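Long-range contacts in glycosyl hydrolase (Bacteroides ovatus, PDB 3QC2), which is of unknown function but is a glycosyl hydrolase-like protein of a clan built on a five-bladed beta-propeller: residues K23-V28 with V347-Y352; S50-N55 with R70-S75; E314-Y319 with G341-K346. All blocks are in the same frame, centred on the assembly; numbering follows the deposited sequence. Where two conformers were deposited one is given.

Contact 1: residues K23-V28 with V347-Y352; sequences KNVNPV and VGVAVY
Asn26 turns its side-chain amide against the backbone of Val349 and pairs with it as a neighbouring strand would. Its OD1 accepts from Val349 N at 2.9 Å, the donor lying somewhat tilted from the carbonyl plane of the amide. Its ND2 donates to Val349 O, also at 2.9 Å, and this bond is the straighter of the two, with an N-H...O angle of 164°, close to both the amide plane and the carbonyl plane it meets. Two bonds to one residue hold the amide from rotating about its CB-CG bond. CG stands anti to the carbonyl carbon (chi1 -73°), which sends the amide across to the strand.

A third polar link is backbone to backbone: Val28 N gives its hydrogen to Val347 O at 3.0 Å, with a more bent N-H...O angle of 134°. The peptide before Pro27 is cis, so the chain bends sharply between the residue that pairs through its side chain and the one that pairs through its backbone.

The apolar contacts converge on Val349 CG1, which touches Val28 CG1 at 3.5 Å and Val25 CG1 at 3.8 Å. Beside them, Val28 CG2 lies 3.6 Å from Val347 CG1.

Strand 346-352 is an outer strand of a three-stranded antiparallel sheet. Gly348 and Ala350 make backbone hydrogen bonds to Tyr340 and Leu338 of strand 335-342, whereas residues 26-28, followed by Ile29 at Val347 and with Glu20 at Val351, cover its other edge.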
ATOM      1  N   LYS A  23      -7.039  21.427   4.432  1.00 31.89           N
ATOM      2  CA  LYS A  23      -7.853  22.234   3.504  1.00 32.87           C
ATOM      3  C   LYS A  23      -7.113  22.625   2.205  1.00 33.03           C
ATOM      4  O   LYS A  23      -5.949  22.987   2.234  1.00 33.02           O
ATOM      5  CB  LYS A  23      -8.384  23.522   4.201  1.00 34.13           C
ATOM      6  CG  LYS A  23      -9.796  23.395   4.906  1.00 35.28           C
ATOM      7  CD  LYS A  23      -9.873  22.298   5.960  1.00 35.48           C
ATOM      8  CE  LYS A  23     -11.250  22.304   6.685  1.00 36.08           C
ATOM      9  N   ASN A  24      -7.830  22.516   1.078  1.00 33.26           N
ATOM     10  CA  ASN A  24      -7.343  22.921  -0.270  1.00 33.66           C
ATOM     11  C   ASN A  24      -6.034  22.281  -0.789  1.00 32.62           C
ATOM     12  O   ASN A  24      -5.365  22.840  -1.650  1.00 33.37           O
ATOM     13  CB  ASN A  24      -7.241  24.451  -0.323  1.00 35.03           C
ATOM     14  CG  ASN A  24      -8.592  25.138  -0.075  1.00 37.04           C
ATOM     15  OD1 ASN A  24      -9.666  24.571  -0.370  1.00 37.68           O
ATOM     16  ND2 ASN A  24      -8.545  26.363   0.452  1.00 38.66           N
ATOM     17  N   VAL A  25      -5.704  21.112  -0.284  1.00 31.32           N
ATOM     18  CA  VAL A  25      -4.499  20.399  -0.684  1.00 30.26           C
ATOM     19  C   VAL A  25      -4.804  19.197  -1.595  1.00 29.31           C
ATOM     20  O   VAL A  25      -4.039  18.899  -2.526  1.00 28.95           O
ATOM     21  CB  VAL A  25      -3.725  19.926   0.583  1.00 29.86           C
ATOM     22  CG1 VAL A  25      -2.787  18.783   0.270  1.00 29.26           C
ATOM     23  CG2 VAL A  25      -2.995  21.103   1.213  1.00 30.07           C
ATOM     24  N   ASN A  26      -5.920  18.518  -1.330  1.00 28.32           N
ATOM     25  CA  ASN A  26      -6.281  17.319  -2.079  1.00 27.52           C
ATOM     26  C   ASN A  26      -7.110  17.568  -3.332  1.00 27.62           C
ATOM     27  O   ASN A  26      -7.920  18.483  -3.367  1.00 28.41           O
ATOM     28  CB  ASN A  26      -7.007  16.326  -1.170  1.00 26.84           C
ATOM     29  CG  ASN A  26      -6.077  15.652  -0.187  1.00 26.17           C
ATOM     30  OD1 ASN A  26      -5.077  15.040  -0.587  1.00 25.55           O
ATOM     31  ND2 ASN A  26      -6.410  15.725   1.107  1.00 25.10           N
ATOM     32  N   PRO A  27      -6.900  16.746  -4.377  1.00 27.07           N
ATOM     33  CA  PRO A  27      -5.926  15.626  -4.456  1.00 26.11           C
ATOM     34  C   PRO A  27      -4.500  16.151  -4.669  1.00 25.92           C
ATOM     35  O   PRO A  27      -4.315  17.157  -5.376  1.00 26.59           O
ATOM     36  CB  PRO A  27      -6.397  14.842  -5.676  1.00 26.17           C
ATOM     37  CG  PRO A  27      -7.062  15.867  -6.548  1.00 27.15           C
ATOM     38  CD  PRO A  27      -7.657  16.909  -5.637  1.00 27.60           C
ATOM     39  N   VAL A  28      -3.508  15.490  -4.065  1.00 24.88           N
ATOM     40  CA  VAL A  28      -2.098  15.938  -4.185  1.00 24.85           C
ATOM     41  C   VAL A  28      -1.455  15.570  -5.541  1.00 24.90           C
ATOM     42  O   VAL A  28      -0.545  16.266  -6.020  1.00 25.14           O
ATOM     43  CB  VAL A  28      -1.220  15.405  -3.027  1.00 24.29           C
ATOM     44  CG1 VAL A  28      -1.728  15.935  -1.702  1.00 23.75           C
ATOM     45  CG2 VAL A  28      -1.176  13.872  -3.026  1.00 24.11           C
ATOM     46  N   VAL A 347      -4.294  10.630  -5.971  1.00 23.01           N
ATOM     47  CA  VAL A 347      -3.605  10.368  -4.694  1.00 22.15           C
ATOM     48  C   VAL A 347      -4.018  11.422  -3.690  1.00 22.17           C
ATOM     49  O   VAL A 347      -4.094  12.593  -4.017  1.00 22.61           O
ATOM     50  CB  VAL A 347      -2.068  10.408  -4.825  1.00 22.00           C
ATOM     51  CG1 VAL A 347      -1.398  10.268  -3.434  1.00 20.96           C
ATOM     52  CG2 VAL A 347      -1.585   9.335  -5.761  1.00 21.28           C
ATOM     53  N   GLY A 348      -4.287  10.998  -2.470  1.00 21.66           N
ATOM     54  CA  GLY A 348      -4.672  11.908  -1.420  1.00 21.69           C
ATOM     55  C   GLY A 348      -3.781  11.774  -0.220  1.00 21.39           C
ATOM     56  O   GLY A 348      -3.064  10.770  -0.069  1.00 21.22           O
ATOM     57  N   VAL A 349      -3.819  12.790   0.639  1.00 21.55           N
ATOM     58  CA  VAL A 349      -3.061  12.800   1.886  1.00 21.23           C
ATOM     59  C   VAL A 349      -3.979  13.202   3.052  1.00 21.39           C
ATOM     60  O   VAL A 349      -4.926  13.965   2.877  1.00 21.66           O
ATOM     61  CB  VAL A 349      -1.874  13.780   1.828  1.00 21.73           C
ATOM     62  CG1 VAL A 349      -2.380  15.251   1.708  1.00 21.62           C
ATOM     63  CG2 VAL A 349      -0.963  13.612   3.063  1.00 21.26           C
ATOM     64  N   ALA A 350      -3.692  12.649   4.222  1.00 21.42           N
ATOM     65  CA  ALA A 350      -4.415  12.961   5.477  1.00 21.80           C
ATOM     66  C   ALA A 350      -3.353  12.907   6.550  1.00 21.97           C
ATOM     67  O   ALA A 350      -2.449  12.100   6.470  1.00 21.61           O
ATOM     68  CB  ALA A 350      -5.492  11.983   5.736  1.00 21.24           C
ATOM     69  N   VAL A 351      -3.470  13.754   7.556  1.00 22.95           N
ATOM     70  CA  VAL A 351      -2.412  13.897   8.555  1.00 23.44           C
ATOM     71  C   VAL A 351      -2.863  13.669   9.995  1.00 24.05           C
ATOM     72  O   VAL A 351      -3.816  14.299  10.466  1.00 24.24           O
ATOM     73  CB  VAL A 351      -1.803  15.338   8.473  1.00 24.20           C
ATOM     74  CG1 VAL A 351      -0.561  15.448   9.350  1.00 24.02           C
ATOM     75  CG2 VAL A 351      -1.483  15.699   7.029  1.00 23.51           C
ATOM     76  N   TYR A 352      -2.151  12.777  10.688  1.00 24.26           N
ATOM     77  CA  TYR A 352      -2.396  12.495  12.102  1.00 24.88           C
ATOM     78  C   TYR A 352      -1.285  13.141  12.952  1.00 25.90           C
ATOM     79  O   TYR A 352      -0.093  12.916  12.724  1.00 25.50           O
ATOM     80  CB  TYR A 352      -2.505  10.977  12.343  1.00 24.46           C
ATOM     81  CG  TYR A 352      -2.257  10.530  13.766  1.00 24.46           C
ATOM     82  CD1 TYR A 352      -3.060  10.984  14.820  1.00 25.23           C
ATOM     83  CD2 TYR A 352      -1.245   9.609  14.054  1.00 24.75           C
ATOM     84  CE1 TYR A 352      -2.833  10.554  16.157  1.00 25.73           C
ATOM     85  CE2 TYR A 352      -1.006   9.165  15.371  1.00 25.50           C
ATOM     86  CZ  TYR A 352      -1.802   9.640  16.420  1.00 26.22           C
ATOM     87  OH  TYR A 352      -1.550   9.210  17.715  1.00 26.06           O
TER

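Contact 2: residues S50-N55 with R70-S75; sequences SNDTFN and RAEDKS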
ATOM      1  N   SER A  50      -1.751   9.646 -17.954  1.00 30.17           N
ATOM      2  CA  SER A  50      -2.888  10.436 -18.442  1.00 31.23           C
ATOM      3  C   SER A  50      -4.256  10.006 -17.935  1.00 31.27           C
ATOM      4  O   SER A  50      -5.188  10.802 -17.950  1.00 31.68           O
ATOM      5  CB  SER A  50      -2.897  10.421 -19.977  1.00 32.40           C
ATOM      6  OG  SER A  50      -2.941   9.093 -20.472  1.00 32.82           O
ATOM      7  N   ASN A  51      -4.381   8.764 -17.479  1.00 31.12           N
ATOM      8  CA  ASN A  51      -5.674   8.250 -17.040  1.00 31.17           C
ATOM      9  C   ASN A  51      -5.833   8.200 -15.522  1.00 30.06           C
ATOM     10  O   ASN A  51      -6.843   8.639 -14.994  1.00 30.08           O
ATOM     11  CB  ASN A  51      -5.892   6.842 -17.621  1.00 31.73           C
ATOM     12  CG  ASN A  51      -7.362   6.395 -17.564  1.00 33.13           C
ATOM     13  OD1 ASN A  51      -8.238   7.021 -18.171  1.00 35.87           O
ATOM     14  ND2 ASN A  51      -7.623   5.291 -16.857  1.00 34.26           N
ATOM     15  N   ASP A  52      -4.829   7.665 -14.828  1.00 29.32           N
ATOM     16  CA  ASP A  52      -4.906   7.465 -13.377  1.00 28.48           C
ATOM     17  C   ASP A  52      -3.551   7.599 -12.674  1.00 27.22           C
ATOM     18  O   ASP A  52      -2.554   7.130 -13.175  1.00 27.20           O
ATOM     19  CB  ASP A  52      -5.427   6.035 -13.094  1.00 28.67           C
ATOM     20  CG  ASP A  52      -6.762   5.724 -13.815  1.00 31.21           C
ATOM     21  OD1 ASP A  52      -7.752   6.484 -13.647  1.00 33.68           O
ATOM     22  OD2 ASP A  52      -6.815   4.699 -14.530  1.00 34.89           O
ATOM     23  N   THR A  53      -3.548   8.249 -11.506  1.00 25.92           N
ATOM     24  CA  THR A  53      -2.347   8.355 -10.645  1.00 25.01           C
ATOM     25  C   THR A  53      -2.834   8.051  -9.231  1.00 23.99           C
ATOM     26  O   THR A  53      -3.489   8.860  -8.633  1.00 24.22           O
ATOM     27  CB  THR A  53      -1.668   9.746 -10.721  1.00 25.23           C
ATOM     28  OG1 THR A  53      -2.612  10.762 -10.404  1.00 25.21           O
ATOM     29  CG2 THR A  53      -1.109   9.997 -12.107  1.00 25.38           C
ATOM     30  N   PHE A  54      -2.514   6.872  -8.708  1.00 23.09           N
ATOM     31  CA  PHE A  54      -3.051   6.460  -7.430  1.00 22.24           C
ATOM     32  C   PHE A  54      -2.143   5.455  -6.680  1.00 21.82           C
ATOM     33  O   PHE A  54      -0.918   5.466  -6.889  1.00 21.51           O
ATOM     34  CB  PHE A  54      -4.495   5.925  -7.653  1.00 22.40           C
ATOM     35  CG  PHE A  54      -4.591   4.685  -8.581  1.00 22.57           C
ATOM     36  CD1 PHE A  54      -4.223   4.756  -9.937  1.00 23.16           C
ATOM     37  CD2 PHE A  54      -5.123   3.477  -8.096  1.00 22.91           C
ATOM     38  CE1 PHE A  54      -4.335   3.624 -10.785  1.00 24.18           C
ATOM     39  CE2 PHE A  54      -5.248   2.331  -8.946  1.00 23.69           C
ATOM     40  CZ  PHE A  54      -4.853   2.413 -10.284  1.00 23.81           C
ATOM     41  N   ASN A  55      -2.748   4.650  -5.765  1.00 21.31           N
ATOM     42  CA  ASN A  55      -2.044   3.605  -4.970  1.00 21.04           C
ATOM     43  C   ASN A  55      -0.558   3.862  -4.800  1.00 21.16           C
ATOM     44  O   ASN A  55       0.270   3.194  -5.428  1.00 21.23           O
ATOM     45  CB  ASN A  55      -2.275   2.232  -5.600  1.00 21.15           C
ATOM     46  CG  ASN A  55      -3.716   1.767  -5.480  1.00 21.50           C
ATOM     47  OD1 ASN A  55      -4.605   2.525  -5.061  1.00 21.46           O
ATOM     48  ND2 ASN A  55      -3.961   0.513  -5.856  1.00 21.75           N
ATOM     49  N   ARG A  70       1.422   4.863  -8.558  1.00 23.65           N
ATOM     50  CA  ARG A  70       1.017   4.009  -9.654  1.00 24.29           C
ATOM     51  C   ARG A  70       0.353   4.879 -10.702  1.00 25.28           C
ATOM     52  O   ARG A  70      -0.626   5.543 -10.414  1.00 25.17           O
ATOM     53  CB  ARG A  70       0.026   2.946  -9.170  1.00 23.87           C
ATOM     54  CG  ARG A  70      -0.605   2.113 -10.279  1.00 24.04           C
ATOM     55  CD  ARG A  70      -1.552   1.064  -9.717  1.00 23.61           C
ATOM     56  NE  ARG A  70      -2.253   0.344 -10.774  1.00 23.75           N
ATOM     57  CZ  ARG A  70      -3.147  -0.632 -10.573  1.00 24.52           C
ATOM     58  NH1 ARG A  70      -3.464  -1.035  -9.333  1.00 23.10           N
ATOM     59  NH2 ARG A  70      -3.731  -1.220 -11.624  1.00 25.60           N
ATOM     60  N   ALA A  71       0.888   4.866 -11.919  1.00 26.71           N
ATOM     61  CA  ALA A  71       0.352   5.660 -13.020  1.00 27.95           C
ATOM     62  C   ALA A  71      -0.032   4.765 -14.186  1.00 29.42           C
ATOM     63  O   ALA A  71       0.682   3.805 -14.506  1.00 29.44           O
ATOM     64  CB  ALA A  71       1.366   6.670 -13.461  1.00 28.22           C
ATOM     65  N   GLU A  72      -1.156   5.089 -14.834  1.00 31.04           N
ATOM     66  CA  GLU A  72      -1.646   4.315 -15.984  1.00 32.77           C
ATOM     67  C   GLU A  72      -2.036   5.175 -17.165  1.00 34.93           C
ATOM     68  O   GLU A  72      -2.583   6.277 -17.004  1.00 34.75           O
ATOM     69  CB  GLU A  72      -2.878   3.484 -15.594  1.00 32.53           C
ATOM     70  CG  GLU A  72      -2.609   2.303 -14.690  1.00 32.16           C
ATOM     71  CD  GLU A  72      -3.890   1.582 -14.280  1.00 32.66           C
ATOM     72  OE1 GLU A  72      -4.981   2.186 -14.379  1.00 33.85           O
ATOM     73  OE2 GLU A  72      -3.806   0.423 -13.842  1.00 32.78           O
ATOM     74  N   ASP A  73      -1.751   4.636 -18.354  1.00 37.16           N
ATOM     75  CA  ASP A  73      -2.114   5.276 -19.634  0.50 38.89           C
ATOM     76  C   ASP A  73      -3.529   4.817 -20.009  1.00 40.06           C
ATOM     77  O   ASP A  73      -4.124   3.974 -19.329  1.00 39.66           O
ATOM     78  CB  ASP A  73      -1.113   4.881 -20.753  0.50 39.69           C
ATOM     79  CG  ASP A  73      -1.482   5.491 -22.151  0.50 40.72           C
ATOM     80  OD1 ASP A  73      -2.111   6.579 -22.197  0.50 39.88           O
ATOM     81  OD2 ASP A  73      -1.142   4.871 -23.184  0.50 41.34           O
ATOM     82  N   LYS A  74      -4.080   5.388 -21.086  1.00 42.57           N
ATOM     83  CA  LYS A  74      -5.409   4.989 -21.581  1.00 44.54           C
ATOM     84  C   LYS A  74      -5.267   3.784 -22.582  1.00 46.41           C
ATOM     85  O   LYS A  74      -6.173   3.536 -23.416  1.00 47.80           O
ATOM     86  CB  LYS A  74      -6.106   6.168 -22.262  1.00 45.53           C
ATOM     87  CG  LYS A  74      -6.362   7.371 -21.349  1.00 45.38           C
ATOM     88  CD  LYS A  74      -6.892   8.556 -22.177  1.00 47.39           C
ATOM     89  CE  LYS A  74      -7.055   9.840 -21.347  1.00 47.27           C
ATOM     90  NZ  LYS A  74      -8.174   9.754 -20.367  1.00 47.35           N
ATOM     91  N   SER A  75      -4.133   3.040 -22.479  1.00 47.24           N
ATOM     92  CA  SER A  75      -3.839   1.856 -23.349  1.00 48.73           C
ATOM     93  C   SER A  75      -4.910   0.721 -23.280  1.00 49.62           C
ATOM     94  O   SER A  75      -4.898  -0.201 -24.120  1.00 50.60           O
ATOM     95  CB  SER A  75      -2.445   1.269 -23.005  1.00 48.33           C
ATOM     96  OG  SER A  75      -2.376   0.814 -21.639  1.00 47.17           O
TER
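Glu72 O is gripped by two successive backbone N-H groups, of Asn51 and Asp52, where the partner strand begins. Asn51 N reaches it at 3.1 Å, and Asp52 N makes a weak bond at 3.4 Å. Two residues facing one define a classic beta bulge. Beyond it the ladder is regular: Glu72 N donates to Asp52 O at 3.0 Å, and Phe54 and Arg70 exchange two bonds as a hydrogen-bonded pair. Between these, Thr53 and Ala71 form the non-hydrogen-bonded pair, and the segment axes run at 171°, close to ideally antiparallel.

Asp52, Phe54, Arg70 and Glu72 project from the same face of the sheet. With CG opposite its own backbone N (chi1 172°) and the rest of the chain extended, Arg70 runs alongside the Phe54 ring. Its CD makes a CH-pi contact 4.0 Å from the ring centroid, and farther out Phe54 CZ sits over one face of the guanidinium, toward its rim, with the two planes 30° apart. The end of Arg70 is held by several partners. NH2 forms a salt bridge with Glu72 OE2 at 2.8 Å, met on the syn side, and further bonds reach Glu122, Asp123 and Ser84. Asn55 ND2 also bonds to Asp123.

Glu72 OE1 lies at the edge of the Phe54 ring, near its plane, and only 3.1 Å from Asp52 OD2. Like charges are thus close, probably eased a little by Arg82, a long and weak ion-pair partner of both.

Strands 52-61 and 64-72 form a beta hairpin that opens a four-stranded antiparallel sheet in sequential order, the layout of a propeller blade.

Contact 3: residues E314-Y319 with G341-K346; sequences EKSGQY and GCADSK
Ala343 rests its methyl against Ser316 and Tyr319, at the turn of the beta hairpin formed by strands 335-342 and 346-352. Its CB lies 3.5 Å from Ser316 OG and 3.9 Å from Tyr319 CD2, while Ala343 O meets the edge of the tyrosine ring near its plane, 3.6 Å from CE2. At the other end of the contact Glu314 CG packs on Cys342 SG at 4.0 Å.

Polar bridging between the segments runs through one water, which donates to Ala343 O at 2.7 Å and to Gln318 OE1, and accepts from Ser316 OG.

That serine oxygen is itself fixed from within its loop. Chi1 of 60° sets OG between the backbone N and carbonyl carbon, where it accepts from Tyr319 N at 3.0 Å and 162°, an ST motif; a backbone bond from Ser316 N to Tyr319 O closes the same turn. Glu314 is held farther out, by a salt bridge to Arg21, by Tyr340 OH and by the backbone of Met310 and Asp311.

On the hairpin side, Ala343 and Asp344 both take left-handed backbone angles, which turns the chain back on itself. Ser345 and Lys346 together face Cys342 in a classic beta bulge: Cys342 O accepts from both of their N atoms, and Cys342 N returns a 2.7 Å bond to Lys346 O.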
ATOM      1  N   GLU A 314     -12.312  12.084  -3.454  1.00 36.98           N
ATOM      2  CA  GLU A 314     -12.244  10.639  -3.180  1.00 36.44           C
ATOM      3  C   GLU A 314     -13.402   9.920  -3.885  1.00 36.99           C
ATOM      4  O   GLU A 314     -13.601   8.719  -3.692  1.00 36.51           O
ATOM      5  CB  GLU A 314     -12.307  10.389  -1.669  1.00 35.96           C
ATOM      6  CG  GLU A 314     -11.180  11.057  -0.902  1.00 35.15           C
ATOM      7  CD  GLU A 314     -11.417  11.145   0.593  1.00 34.38           C
ATOM      8  OE1 GLU A 314     -12.579  11.230   1.028  1.00 34.27           O
ATOM      9  OE2 GLU A 314     -10.427  11.175   1.336  1.00 33.75           O
ATOM     10  N   LYS A 315     -14.157  10.678  -4.704  1.00 37.97           N
ATOM     11  CA  LYS A 315     -15.312  10.166  -5.454  1.00 38.61           C
ATOM     12  C   LYS A 315     -15.146  10.456  -6.959  1.00 39.26           C
ATOM     13  O   LYS A 315     -14.340  11.309  -7.359  1.00 39.43           O
ATOM     14  CB  LYS A 315     -16.605  10.801  -4.925  1.00 39.13           C
ATOM     15  CG  LYS A 315     -16.885  10.493  -3.430  1.00 38.91           C
ATOM     16  CD  LYS A 315     -18.034  11.331  -2.865  1.00 39.72           C
ATOM     17  CE  LYS A 315     -18.221  11.077  -1.370  1.00 39.32           C
ATOM     18  NZ  LYS A 315     -19.240  11.975  -0.759  1.00 39.68           N
ATOM     19  N   SER A 316     -15.901   9.735  -7.779  1.00 39.67           N
ATOM     20  CA  SER A 316     -15.850   9.904  -9.230  1.00 40.47           C
ATOM     21  C   SER A 316     -17.173   9.463  -9.860  1.00 41.41           C
ATOM     22  O   SER A 316     -18.089   9.047  -9.160  1.00 41.20           O
ATOM     23  CB  SER A 316     -14.686   9.087  -9.812  1.00 40.05           C
ATOM     24  OG  SER A 316     -14.822   7.705  -9.523  1.00 39.07           O
ATOM     25  N   GLY A 317     -17.274   9.585 -11.182  1.00 42.47           N
ATOM     26  CA  GLY A 317     -18.462   9.109 -11.903  1.00 43.55           C
ATOM     27  C   GLY A 317     -18.522   7.573 -11.836  1.00 43.25           C
ATOM     28  O   GLY A 317     -19.597   6.986 -11.832  1.00 43.79           O
ATOM     29  N   GLN A 318     -17.339   6.949 -11.783  1.00 42.53           N
ATOM     30  CA  GLN A 318     -17.192   5.501 -11.685  1.00 42.23           C
ATOM     31  C   GLN A 318     -17.595   5.016 -10.258  1.00 41.38           C
ATOM     32  O   GLN A 318     -18.315   4.012 -10.111  1.00 41.40           O
ATOM     33  CB  GLN A 318     -15.727   5.113 -11.997  1.00 41.84           C
ATOM     34  CG  GLN A 318     -15.445   3.596 -12.107  1.00 42.14           C
ATOM     35  CD  GLN A 318     -13.936   3.277 -12.319  1.00 42.82           C
ATOM     36  OE1 GLN A 318     -13.055   4.146 -12.132  1.00 43.01           O
ATOM     37  NE2 GLN A 318     -13.645   2.030 -12.697  1.00 43.15           N
ATOM     38  N   TYR A 319     -17.110   5.732  -9.226  1.00 40.46           N
ATOM     39  CA  TYR A 319     -17.441   5.432  -7.828  1.00 39.63           C
ATOM     40  C   TYR A 319     -18.154   6.639  -7.223  1.00 39.44           C
ATOM     41  O   TYR A 319     -17.512   7.532  -6.631  1.00 39.27           O
ATOM     42  CB  TYR A 319     -16.188   5.105  -7.018  1.00 38.84           C
ATOM     43  CG  TYR A 319     -15.366   3.966  -7.574  1.00 39.21           C
ATOM     44  CD1 TYR A 319     -15.763   2.638  -7.394  1.00 39.96           C
ATOM     45  CD2 TYR A 319     -14.175   4.214  -8.265  1.00 39.49           C
ATOM     46  CE1 TYR A 319     -15.000   1.586  -7.899  1.00 40.47           C
ATOM     47  CE2 TYR A 319     -13.407   3.177  -8.773  1.00 39.92           C
ATOM     48  CZ  TYR A 319     -13.816   1.868  -8.591  1.00 40.56           C
ATOM     49  OH  TYR A 319     -13.050   0.846  -9.093  1.00 41.06           O
ATOM     50  N   GLY A 341      -4.883   6.044  -2.349  1.00 21.72           N
ATOM     51  CA  GLY A 341      -5.492   6.150  -3.665  1.00 22.37           C
ATOM     52  C   GLY A 341      -6.944   6.575  -3.531  1.00 22.77           C
ATOM     53  O   GLY A 341      -7.645   6.097  -2.647  1.00 22.56           O
ATOM     54  N   CYS A 342      -7.385   7.461  -4.424  1.00 23.75           N
ATOM     55  CA  CYS A 342      -8.746   7.998  -4.425  1.00 24.64           C
ATOM     56  C   CYS A 342      -9.494   7.582  -5.664  1.00 25.36           C
ATOM     57  O   CYS A 342      -9.135   7.991  -6.778  1.00 25.46           O
ATOM     58  CB  CYS A 342      -8.701   9.523  -4.390  1.00 25.23           C
ATOM     59  SG  CYS A 342      -7.881  10.171  -2.999  1.00 25.89           S
ATOM     60  N   ALA A 343     -10.547   6.770  -5.474  1.00 25.74           N
ATOM     61  CA  ALA A 343     -11.385   6.294  -6.584  1.00 26.46           C
ATOM     62  C   ALA A 343     -10.548   5.670  -7.712  1.00 26.65           C
ATOM     63  O   ALA A 343     -10.887   5.807  -8.889  1.00 27.36           O
ATOM     64  CB  ALA A 343     -12.231   7.442  -7.117  1.00 27.23           C
ATOM     65  N   ASP A 344      -9.458   4.983  -7.341  1.00 26.17           N
ATOM     66  CA  ASP A 344      -8.538   4.388  -8.319  1.00 26.55           C
ATOM     67  C   ASP A 344      -8.075   5.381  -9.415  1.00 26.70           C
ATOM     68  O   ASP A 344      -7.775   4.962 -10.530  1.00 27.35           O
ATOM     69  CB  ASP A 344      -9.175   3.145  -8.999  1.00 27.24           C
ATOM     70  CG  ASP A 344      -9.235   1.931  -8.091  1.00 27.89           C
ATOM     71  OD1 ASP A 344      -8.835   2.013  -6.896  1.00 29.28           O
ATOM     72  OD2 ASP A 344      -9.678   0.880  -8.584  1.00 29.91           O
ATOM     73  N   SER A 345      -8.010   6.681  -9.103  1.00 26.19           N
ATOM     74  CA  SER A 345      -7.604   7.661 -10.114  1.00 26.65           C
ATOM     75  C   SER A 345      -6.726   8.838  -9.628  1.00 25.87           C
ATOM     76  O   SER A 345      -6.062   9.449 -10.430  1.00 26.24           O
ATOM     77  CB  SER A 345      -8.836   8.196 -10.827  1.00 27.35           C
ATOM     78  OG  SER A 345      -9.617   8.947  -9.955  1.00 28.49           O
ATOM     79  N   LYS A 346      -6.731   9.134  -8.328  1.00 25.17           N
ATOM     80  CA  LYS A 346      -5.927  10.247  -7.759  1.00 24.86           C
ATOM     81  C   LYS A 346      -5.235   9.814  -6.448  1.00 23.68           C
ATOM     82  O   LYS A 346      -5.529   8.747  -5.907  1.00 23.17           O
ATOM     83  CB  LYS A 346      -6.820  11.460  -7.502  1.00 25.37           C
ATOM     84  CG  LYS A 346      -7.653  11.867  -8.716  1.00 27.03           C
ATOM     85  CD  LYS A 346      -8.464  13.088  -8.468  1.00 28.65           C
ATOM     86  CE  LYS A 346      -9.516  13.294  -9.584  1.00 30.15           C
ATOM     87  NZ  LYS A 346      -8.893  13.444 -10.930  1.00 31.40           N
TER
HETATM   88  O   HOH W   1     -12.761   6.661 -10.600  1.00 24.35           O

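From the N terminus, residues 23-28 come first and pair in contact 1 with strand 346-352, more than 300 residues on. Contacts 2 and 3 are both nested in that long loop, in series and without crossing: contact 2 closes an early hairpin, and contact 3 encloses the hairpin of strands 324-332 and 335-342 near the end. The sheets at the two ends of the chain meet here. Thr53 N probably bonds to Ser345 O at 3.0 Å, joining contacts 2 and 3, and Val347 CG2 packs 3.6 Å from Phe54 CA. Pro27 lies against Lys346. This meeting of first and last sheets is consistent with ring closure in a beta-propeller.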